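Local coordinates for glyoxylate-induced Protein (Pseudomonas aeruginosa, PDB 1SQ4), which is a two-domain cupin of unproven function, possibly a ureidoglycine aminohydrolase acting in ureide breakdown, at residues Asp87-Leu101 with Thr131-Tyr145. Residues are numbered along the deposited sequence; the frame is centred on the assembly and turned at random.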
ATOM      1  N   ASP A  87       6.805 -43.601   2.459  1.00 19.05           N
ATOM      2  CA  ASP A  87       7.989 -42.980   3.031  1.00 17.89           C
ATOM      3  C   ASP A  87       8.327 -43.567   4.397  1.00 15.55           C
ATOM      4  O   ASP A  87       7.586 -43.396   5.364  1.00 15.58           O
ATOM      5  CB  ASP A  87       7.761 -41.470   3.150  1.00 18.98           C
ATOM      6  CG  ASP A  87       9.043 -40.698   3.384  1.00 19.35           C
ATOM      7  OD1 ASP A  87       9.877 -41.138   4.214  1.00 20.31           O
ATOM      8  OD2 ASP A  87       9.204 -39.638   2.747  1.00 19.67           O
ATOM      9  N   PRO A  88       9.472 -44.250   4.491  1.00 13.74           N
ATOM     10  CA  PRO A  88       9.950 -44.881   5.718  1.00 12.94           C
ATOM     11  C   PRO A  88      10.266 -43.916   6.860  1.00 13.48           C
ATOM     12  O   PRO A  88      10.290 -44.322   8.021  1.00 14.40           O
ATOM     13  CB  PRO A  88      11.180 -45.638   5.244  1.00 12.83           C
ATOM     14  CG  PRO A  88      11.719 -44.728   4.187  1.00 12.75           C
ATOM     15  CD  PRO A  88      10.471 -44.379   3.417  1.00 13.45           C
ATOM     16  N   ASN A  89      10.515 -42.648   6.543  1.00 12.86           N
ATOM     17  CA  ASN A  89      10.827 -41.671   7.581  1.00 12.89           C
ATOM     18  C   ASN A  89       9.621 -40.838   7.983  1.00 12.08           C
ATOM     19  O   ASN A  89       9.687 -40.032   8.912  1.00 12.88           O
ATOM     20  CB  ASN A  89      11.940 -40.733   7.128  1.00 12.11           C
ATOM     21  CG  ASN A  89      13.232 -41.452   6.881  1.00 13.75           C
ATOM     22  OD1 ASN A  89      13.602 -41.712   5.734  1.00 15.01           O
ATOM     23  ND2 ASN A  89      13.929 -41.795   7.960  1.00 13.41           N
ATOM     24  N   ALA A  90       8.510 -41.037   7.292  1.00 10.17           N
ATOM     25  CA  ALA A  90       7.310 -40.285   7.597  1.00  8.49           C
ATOM     26  C   ALA A  90       6.595 -40.755   8.864  1.00  7.82           C
ATOM     27  O   ALA A  90       6.314 -41.943   9.041  1.00  6.87           O
ATOM     28  CB  ALA A  90       6.349 -40.347   6.416  1.00  8.42           C
ATOM     29  N   GLU A  91       6.320 -39.815   9.759  1.00  7.80           N
ATOM     30  CA  GLU A  91       5.583 -40.130  10.976  1.00  7.63           C
ATOM     31  C   GLU A  91       4.214 -39.518  10.701  1.00  7.21           C
ATOM     32  O   GLU A  91       4.091 -38.665   9.821  1.00  8.58           O
ATOM     33  CB  GLU A  91       6.243 -39.484  12.196  1.00  5.71           C
ATOM     34  CG  GLU A  91       6.285 -37.974  12.156  1.00  8.53           C
ATOM     35  CD  GLU A  91       7.022 -37.372  13.345  1.00 10.38           C
ATOM     36  OE1 GLU A  91       8.110 -36.799  13.132  1.00 10.14           O
ATOM     37  OE2 GLU A  91       6.515 -37.467  14.493  1.00 11.09           O
ATOM     38  N   ALA A  92       3.186 -39.947  11.423  1.00  6.19           N
ATOM     39  CA  ALA A  92       1.855 -39.407  11.179  1.00  7.31           C
ATOM     40  C   ALA A  92       0.935 -39.309  12.396  1.00  7.46           C
ATOM     41  O   ALA A  92       1.229 -39.810  13.485  1.00  6.93           O
ATOM     42  CB  ALA A  92       1.155 -40.229  10.088  1.00  4.50           C
ATOM     43  N   VAL A  93      -0.185 -38.637  12.173  1.00  7.02           N
ATOM     44  CA  VAL A  93      -1.222 -38.476  13.164  1.00  7.11           C
ATOM     45  C   VAL A  93      -2.533 -38.526  12.385  1.00  7.95           C
ATOM     46  O   VAL A  93      -2.750 -37.742  11.453  1.00 10.05           O
ATOM     47  CB  VAL A  93      -1.122 -37.131  13.902  1.00  6.42           C
ATOM     48  CG1 VAL A  93      -2.328 -36.952  14.802  1.00  4.16           C
ATOM     49  CG2 VAL A  93       0.153 -37.082  14.723  1.00  6.69           C
ATOM     50  N   LEU A  94      -3.390 -39.472  12.744  1.00  7.18           N
ATOM     51  CA  LEU A  94      -4.683 -39.625  12.093  1.00  6.79           C
ATOM     52  C   LEU A  94      -5.744 -39.101  13.040  1.00  7.11           C
ATOM     53  O   LEU A  94      -5.759 -39.435  14.229  1.00  6.54           O
ATOM     54  CB  LEU A  94      -4.945 -41.102  11.762  1.00  5.90           C
ATOM     55  CG  LEU A  94      -4.714 -41.637  10.341  1.00  5.69           C
ATOM     56  CD1 LEU A  94      -3.401 -41.155   9.773  1.00  3.72           C
ATOM     57  CD2 LEU A  94      -4.757 -43.152  10.373  1.00  4.65           C
ATOM     58  N   PHE A  95      -6.631 -38.273  12.510  1.00  7.92           N
ATOM     59  CA  PHE A  95      -7.689 -37.694  13.314  1.00  8.87           C
ATOM     60  C   PHE A  95      -9.007 -37.745  12.567  1.00 10.30           C
ATOM     61  O   PHE A  95      -9.263 -36.917  11.689  1.00 12.16           O
ATOM     62  CB  PHE A  95      -7.355 -36.243  13.641  1.00  7.68           C
ATOM     63  CG  PHE A  95      -8.376 -35.577  14.498  1.00  8.02           C
ATOM     64  CD1 PHE A  95      -8.546 -35.971  15.819  1.00  5.93           C
ATOM     65  CD2 PHE A  95      -9.203 -34.588  13.976  1.00  7.68           C
ATOM     66  CE1 PHE A  95      -9.520 -35.386  16.605  1.00  8.28           C
ATOM     67  CE2 PHE A  95     -10.183 -33.997  14.761  1.00  7.58           C
ATOM     68  CZ  PHE A  95     -10.347 -34.397  16.077  1.00  7.29           C
ATOM     69  N   VAL A  96      -9.858 -38.696  12.925  1.00 10.41           N
ATOM     70  CA  VAL A  96     -11.132 -38.826  12.238  1.00 12.21           C
ATOM     71  C   VAL A  96     -12.152 -37.780  12.671  1.00 10.99           C
ATOM     72  O   VAL A  96     -12.353 -37.545  13.861  1.00 10.76           O
ATOM     73  CB  VAL A  96     -11.704 -40.237  12.432  1.00 12.38           C
ATOM     74  CG1 VAL A  96     -11.726 -40.561  13.893  1.00 18.29           C
ATOM     75  CG2 VAL A  96     -13.101 -40.326  11.834  1.00 14.20           C
ATOM     76  N   VAL A  97     -12.789 -37.156  11.684  1.00 10.60           N
ATOM     77  CA  VAL A  97     -13.785 -36.130  11.953  1.00 10.68           C
ATOM     78  C   VAL A  97     -15.202 -36.555  11.589  1.00 13.20           C
ATOM     79  O   VAL A  97     -16.171 -35.951  12.044  1.00 15.21           O
ATOM     80  CB  VAL A  97     -13.459 -34.819  11.209  1.00  8.47           C
ATOM     81  CG1 VAL A  97     -12.184 -34.222  11.756  1.00  7.75           C
ATOM     82  CG2 VAL A  97     -13.331 -35.079   9.723  1.00  6.62           C
ATOM     83  N   GLU A  98     -15.339 -37.589  10.772  1.00 13.86           N
ATOM     84  CA  GLU A  98     -16.666 -38.043  10.399  1.00 13.84           C
ATOM     85  C   GLU A  98     -16.587 -39.473   9.949  1.00 14.23           C
ATOM     86  O   GLU A  98     -15.693 -39.844   9.188  1.00 13.41           O
ATOM     87  CB  GLU A  98     -17.222 -37.191   9.275  1.00 15.71           C
ATOM     88  CG  GLU A  98     -18.698 -37.339   9.042  1.00 17.43           C
ATOM     89  CD  GLU A  98     -19.160 -36.408   7.955  1.00 21.82           C
ATOM     90  OE1 GLU A  98     -19.096 -36.803   6.774  1.00 24.66           O
ATOM     91  OE2 GLU A  98     -19.552 -35.263   8.275  1.00 24.48           O
ATOM     92  N   GLY A  99     -17.530 -40.276  10.432  1.00 13.76           N
ATOM     93  CA  GLY A  99     -17.560 -41.684  10.083  1.00 13.88           C
ATOM     94  C   GLY A  99     -16.705 -42.532  11.008  1.00 14.27           C
ATOM     95  O   GLY A  99     -16.243 -42.070  12.053  1.00 12.66           O
ATOM     96  N   GLU A 100     -16.500 -43.786  10.623  1.00 15.03           N
ATOM     97  CA  GLU A 100     -15.694 -44.701  11.415  1.00 16.39           C
ATOM     98  C   GLU A 100     -14.567 -45.278  10.566  1.00 15.31           C
ATOM     99  O   GLU A 100     -14.804 -45.815   9.485  1.00 14.12           O
ATOM    100  CB  GLU A 100     -16.558 -45.836  11.951  1.00 20.05           C
ATOM    101  CG  GLU A 100     -15.806 -46.876  12.768  1.00 25.09           C
ATOM    102  CD  GLU A 100     -16.581 -48.185  12.879  1.00 29.47           C
ATOM    103  OE1 GLU A 100     -17.822 -48.120  13.068  1.00 31.35           O
ATOM    104  OE2 GLU A 100     -15.950 -49.268  12.785  1.00 29.56           O
ATOM    105  N   LEU A 101     -13.341 -45.151  11.060  1.00 13.80           N
ATOM    106  CA  LEU A 101     -12.179 -45.658  10.352  1.00 11.97           C
ATOM    107  C   LEU A 101     -11.645 -46.873  11.085  1.00 11.46           C
ATOM    108  O   LEU A 101     -11.706 -46.954  12.312  1.00 11.03           O
ATOM    109  CB  LEU A 101     -11.092 -44.578  10.269  1.00 11.84           C
ATOM    110  CG  LEU A 101      -9.856 -44.800   9.383  1.00 11.01           C
ATOM    111  CD1 LEU A 101     -10.292 -45.062   7.958  1.00 11.06           C
ATOM    112  CD2 LEU A 101      -8.958 -43.573   9.423  1.00  8.98           C
ATOM    113  N   THR A 131     -14.711 -50.060   6.870  1.00 13.97           N
ATOM    114  CA  THR A 131     -15.565 -51.248   6.917  1.00 11.72           C
ATOM    115  C   THR A 131     -17.041 -50.945   7.077  1.00 11.81           C
ATOM    116  O   THR A 131     -17.828 -51.871   7.202  1.00 13.56           O
ATOM    117  CB  THR A 131     -15.176 -52.215   8.069  1.00 10.68           C
ATOM    118  OG1 THR A 131     -15.336 -51.557   9.328  1.00 11.98           O
ATOM    119  CG2 THR A 131     -13.744 -52.688   7.933  1.00  8.82           C
ATOM    120  N   THR A 132     -17.430 -49.670   7.069  1.00 12.16           N
ATOM    121  CA  THR A 132     -18.846 -49.329   7.223  1.00 12.22           C
ATOM    122  C   THR A 132     -19.503 -49.067   5.873  1.00 13.25           C
ATOM    123  O   THR A 132     -18.847 -49.098   4.835  1.00 13.99           O
ATOM    124  CB  THR A 132     -19.075 -48.067   8.091  1.00 11.94           C
ATOM    125  OG1 THR A 132     -18.828 -46.897   7.301  1.00 13.85           O
ATOM    126  CG2 THR A 132     -18.161 -48.061   9.309  1.00 10.41           C
ATOM    127  N   GLY A 133     -20.807 -48.809   5.901  1.00 14.37           N
ATOM    128  CA  GLY A 133     -21.538 -48.535   4.677  1.00 16.37           C
ATOM    129  C   GLY A 133     -21.616 -47.043   4.427  1.00 18.83           C
ATOM    130  O   GLY A 133     -22.180 -46.595   3.433  1.00 19.52           O
ATOM    131  N   GLN A 134     -21.046 -46.270   5.344  1.00 20.59           N
ATOM    132  CA  GLN A 134     -21.037 -44.821   5.225  1.00 20.88           C
ATOM    133  C   GLN A 134     -19.615 -44.294   5.003  1.00 19.94           C
ATOM    134  O   GLN A 134     -18.638 -44.916   5.431  1.00 19.59           O
ATOM    135  CB  GLN A 134     -21.615 -44.192   6.486  1.00 23.30           C
ATOM    136  CG  GLN A 134     -22.854 -43.380   6.220  1.00 28.68           C
ATOM    137  CD  GLN A 134     -24.025 -44.254   5.847  1.00 32.07           C
ATOM    138  OE1 GLN A 134     -24.965 -43.804   5.177  1.00 32.75           O
ATOM    139  NE2 GLN A 134     -23.989 -45.517   6.293  1.00 33.76           N
ATOM    140  N   HIS A 135     -19.501 -43.148   4.338  1.00 16.63           N
ATOM    141  CA  HIS A 135     -18.193 -42.575   4.089  1.00 14.81           C
ATOM    142  C   HIS A 135     -17.527 -42.195   5.385  1.00 13.75           C
ATOM    143  O   HIS A 135     -18.174 -42.061   6.424  1.00 13.42           O
ATOM    144  CB  HIS A 135     -18.286 -41.338   3.204  1.00 15.36           C
ATOM    145  CG  HIS A 135     -18.712 -41.631   1.802  1.00 16.75           C
ATOM    146  ND1 HIS A 135     -18.343 -40.843   0.736  1.00 18.04           N
ATOM    147  CD2 HIS A 135     -19.484 -42.618   1.293  1.00 17.36           C
ATOM    148  CE1 HIS A 135     -18.868 -41.333  -0.373  1.00 17.06           C
ATOM    149  NE2 HIS A 135     -19.564 -42.408  -0.062  1.00 18.63           N
ATOM    150  N   THR A 136     -16.217 -42.032   5.324  1.00 12.50           N
ATOM    151  CA  THR A 136     -15.464 -41.657   6.506  1.00 12.51           C
ATOM    152  C   THR A 136     -14.496 -40.545   6.121  1.00 11.18           C
ATOM    153  O   THR A 136     -14.012 -40.494   4.995  1.00 12.79           O
ATOM    154  CB  THR A 136     -14.702 -42.867   7.070  1.00  9.72           C
ATOM    155  OG1 THR A 136     -15.636 -43.915   7.328  1.00  9.43           O
ATOM    156  CG2 THR A 136     -14.001 -42.505   8.365  1.00  9.22           C
ATOM    157  N   ARG A 137     -14.215 -39.649   7.052  1.00  9.15           N
ATOM    158  CA  ARG A 137     -13.316 -38.558   6.747  1.00  8.14           C
ATOM    159  C   ARG A 137     -12.363 -38.295   7.889  1.00  7.33           C
ATOM    160  O   ARG A 137     -12.775 -38.167   9.045  1.00  8.61           O
ATOM    161  CB  ARG A 137     -14.132 -37.308   6.417  1.00  8.86           C
ATOM    162  CG  ARG A 137     -15.161 -37.536   5.301  1.00  8.03           C
ATOM    163  CD  ARG A 137     -15.875 -36.253   4.943  1.00 10.77           C
ATOM    164  NE  ARG A 137     -16.546 -36.361   3.658  1.00 12.92           N
ATOM    165  CZ  ARG A 137     -17.681 -37.017   3.464  1.00 13.43           C
ATOM    166  NH1 ARG A 137     -18.285 -37.618   4.479  1.00 12.22           N
ATOM    167  NH2 ARG A 137     -18.194 -37.101   2.245  1.00 14.89           N
ATOM    168  N   PHE A 138     -11.079 -38.228   7.567  1.00  6.54           N
ATOM    169  CA  PHE A 138     -10.069 -37.977   8.584  1.00  6.45           C
ATOM    170  C   PHE A 138      -8.937 -37.092   8.095  1.00  5.79           C
ATOM    171  O   PHE A 138      -8.751 -36.909   6.897  1.00  6.39           O
ATOM    172  CB  PHE A 138      -9.471 -39.293   9.095  1.00  3.71           C
ATOM    173  CG  PHE A 138      -8.738 -40.087   8.039  1.00  2.07           C
ATOM    174  CD1 PHE A 138      -9.439 -40.841   7.107  1.00  1.36           C
ATOM    175  CD2 PHE A 138      -7.345 -40.142   8.032  1.00  1.91           C
ATOM    176  CE1 PHE A 138      -8.770 -41.624   6.185  1.00  1.00           C
ATOM    177  CE2 PHE A 138      -6.667 -40.922   7.111  1.00  1.00           C
ATOM    178  CZ  PHE A 138      -7.378 -41.670   6.196  1.00  1.00           C
ATOM    179  N   HIS A 139      -8.181 -36.560   9.051  1.00  5.44           N
ATOM    180  CA  HIS A 139      -7.041 -35.706   8.764  1.00  4.91           C
ATOM    181  C   HIS A 139      -5.785 -36.546   8.875  1.00  4.83           C
ATOM    182  O   HIS A 139      -5.670 -37.376   9.770  1.00  6.80           O
ATOM    183  CB  HIS A 139      -6.958 -34.541   9.758  1.00  2.39           C
ATOM    184  CG  HIS A 139      -7.938 -33.443   9.495  1.00  2.22           C
ATOM    185  ND1 HIS A 139      -7.554 -32.140   9.274  1.00  1.00           N
ATOM    186  CD2 HIS A 139      -9.294 -33.450   9.434  1.00  1.78           C
ATOM    187  CE1 HIS A 139      -8.626 -31.391   9.089  1.00  2.42           C
ATOM    188  NE2 HIS A 139      -9.694 -32.163   9.181  1.00  3.29           N
ATOM    189  N   TRP A 140      -4.843 -36.328   7.968  1.00  4.14           N
ATOM    190  CA  TRP A 140      -3.598 -37.074   7.977  1.00  2.97           C
ATOM    191  C   TRP A 140      -2.439 -36.078   7.947  1.00  4.66           C
ATOM    192  O   TRP A 140      -2.156 -35.447   6.931  1.00  6.52           O
ATOM    193  CB  TRP A 140      -3.571 -38.011   6.766  1.00  3.53           C
ATOM    194  CG  TRP A 140      -2.378 -38.939   6.653  1.00  3.00           C
ATOM    195  CD1 TRP A 140      -1.381 -39.118   7.563  1.00  4.02           C
ATOM    196  CD2 TRP A 140      -2.033 -39.752   5.520  1.00  2.43           C
ATOM    197  NE1 TRP A 140      -0.427 -39.983   7.063  1.00  4.20           N
ATOM    198  CE2 TRP A 140      -0.806 -40.384   5.806  1.00  1.77           C
ATOM    199  CE3 TRP A 140      -2.643 -40.002   4.276  1.00  1.96           C
ATOM    200  CZ2 TRP A 140      -0.173 -41.245   4.911  1.00  1.54           C
ATOM    201  CZ3 TRP A 140      -2.008 -40.865   3.382  1.00  1.00           C
ATOM    202  CH2 TRP A 140      -0.787 -41.469   3.709  1.00  1.00           C
ATOM    203  N   ILE A 141      -1.769 -35.937   9.081  1.00  4.26           N
ATOM    204  CA  ILE A 141      -0.661 -35.018   9.191  1.00  3.04           C
ATOM    205  C   ILE A 141       0.673 -35.766   9.126  1.00  3.81           C
ATOM    206  O   ILE A 141       0.927 -36.668   9.926  1.00  3.48           O
ATOM    207  CB  ILE A 141      -0.793 -34.240  10.498  1.00  1.45           C
ATOM    208  CG1 ILE A 141      -2.145 -33.537  10.523  1.00  2.25           C
ATOM    209  CG2 ILE A 141       0.315 -33.235  10.617  1.00  1.00           C
ATOM    210  CD1 ILE A 141      -2.532 -32.967  11.859  1.00  4.62           C
ATOM    211  N   ARG A 142       1.524 -35.380   8.177  1.00  5.19           N
ATOM    212  CA  ARG A 142       2.818 -36.038   7.990  1.00  6.21           C
ATOM    213  C   ARG A 142       4.038 -35.167   8.220  1.00  5.85           C
ATOM    214  O   ARG A 142       3.997 -33.951   8.029  1.00  8.15           O
ATOM    215  CB  ARG A 142       2.917 -36.630   6.574  1.00  6.67           C
ATOM    216  CG  ARG A 142       1.928 -37.761   6.302  1.00  6.34           C
ATOM    217  CD  ARG A 142       1.810 -38.106   4.824  1.00  6.09           C
ATOM    218  NE  ARG A 142       2.922 -38.890   4.281  1.00  5.26           N
ATOM    219  CZ  ARG A 142       3.912 -38.387   3.553  1.00  5.15           C
ATOM    220  NH1 ARG A 142       3.941 -37.088   3.282  1.00  6.70           N
ATOM    221  NH2 ARG A 142       4.853 -39.186   3.070  1.00  3.63           N
ATOM    222  N   LYS A 143       5.130 -35.810   8.621  1.00  3.99           N
ATOM    223  CA  LYS A 143       6.394 -35.126   8.852  1.00  3.70           C
ATOM    224  C   LYS A 143       7.525 -36.124   8.927  1.00  4.24           C
ATOM    225  O   LYS A 143       7.351 -37.240   9.406  1.00  5.12           O
ATOM    226  CB  LYS A 143       6.376 -34.343  10.164  1.00  3.52           C
ATOM    227  CG  LYS A 143       7.728 -33.726  10.550  1.00  1.00           C
ATOM    228  CD  LYS A 143       7.698 -33.285  12.006  1.00  1.00           C
ATOM    229  CE  LYS A 143       8.950 -32.529  12.470  1.00  1.00           C
ATOM    230  NZ  LYS A 143      10.252 -33.174  12.159  1.00  1.00           N
ATOM    231  N   HIS A 144       8.690 -35.727   8.449  1.00  4.39           N
ATOM    232  CA  HIS A 144       9.819 -36.616   8.540  1.00  5.92           C
ATOM    233  C   HIS A 144      10.281 -36.527   9.988  1.00  6.23           C
ATOM    234  O   HIS A 144      10.578 -35.442  10.506  1.00  6.50           O
ATOM    235  CB  HIS A 144      10.926 -36.179   7.581  1.00  8.69           C
ATOM    236  CG  HIS A 144      10.666 -36.547   6.152  1.00  9.36           C
ATOM    237  ND1 HIS A 144      11.280 -35.899   5.099  1.00 12.71           N
ATOM    238  CD2 HIS A 144       9.892 -37.505   5.599  1.00 11.73           C
ATOM    239  CE1 HIS A 144      10.895 -36.445   3.962  1.00 10.95           C
ATOM    240  NE2 HIS A 144      10.051 -37.424   4.233  1.00 11.35           N
ATOM    241  N   TYR A 145      10.308 -37.679  10.643  1.00  6.82           N
ATOM    242  CA  TYR A 145      10.721 -37.767  12.031  1.00  8.15           C
ATOM    243  C   TYR A 145      12.208 -37.509  12.157  1.00  8.44           C
ATOM    244  O   TYR A 145      12.993 -37.933  11.317  1.00  9.00           O
ATOM    245  CB  TYR A 145      10.383 -39.156  12.585  1.00  7.59           C
ATOM    246  CG  TYR A 145      10.822 -39.349  14.020  1.00  8.41           C
ATOM    247  CD1 TYR A 145      11.952 -40.107  14.329  1.00  6.21           C
ATOM    248  CD2 TYR A 145      10.134 -38.730  15.077  1.00  7.15           C
ATOM    249  CE1 TYR A 145      12.388 -40.242  15.642  1.00  4.94           C
ATOM    250  CE2 TYR A 145      10.574 -38.864  16.397  1.00  5.60           C
ATOM    251  CZ  TYR A 145      11.705 -39.620  16.662  1.00  3.68           C
ATOM    252  OH  TYR A 145      12.179 -39.730  17.936  1.00  3.95           O
TER
HETATM  253  O   HOH W   1     -18.051 -44.362   8.279  1.00 13.34           O
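L101 lays CD2 squarely over one face of the F138 ring, 3.7 Å from its centroid, in a CH-pi contact at the tight part of this antiparallel pair. With chi1 at 63° the F138 ring leans along that face of the sheet toward L94, whose CG lies 3.8 Å from F138 CD2. L94 lies alongside W140 too, its CD1 3.6 Å from W140 CD1, while A92 CB meets the indole edge in plane. F95 and H139, joined by backbone bonds in both directions, face the other way.

At V97 and E98 a classic beta bulge sets in: both N-H groups converge on R137 O, V97 N at 2.8 Å. Around the bulge and past it, polar contacts join the apolar ones. E98 OE1 forms a salt bridge with R137 NH1, the carboxylate and guanidinium planes 78° apart, and H10 also bonds OE1. The loose side is the partly exposed pair E100 and T132, touching through E100 CB and T132 CG2 (3.8 Å); a water there bonds E100 N, H135 O and the hydroxyls of T132 and T136. At the far end D87 OD2 accepts a hydrogen bond from H144 NE2 at 2.8 Å, approached from above the carboxylate plane, and H144 ND1 is hydrogen-bonded to T273 O of a second subunit.

Both strands belong to the cupin beta-barrel: 136-144 is flanked by 69-76, 90-98 by 116-120. V93 and I141 pack on strand 191-198 of the second cupin half, whereas the W140, R142 and H144 face meets the second subunit.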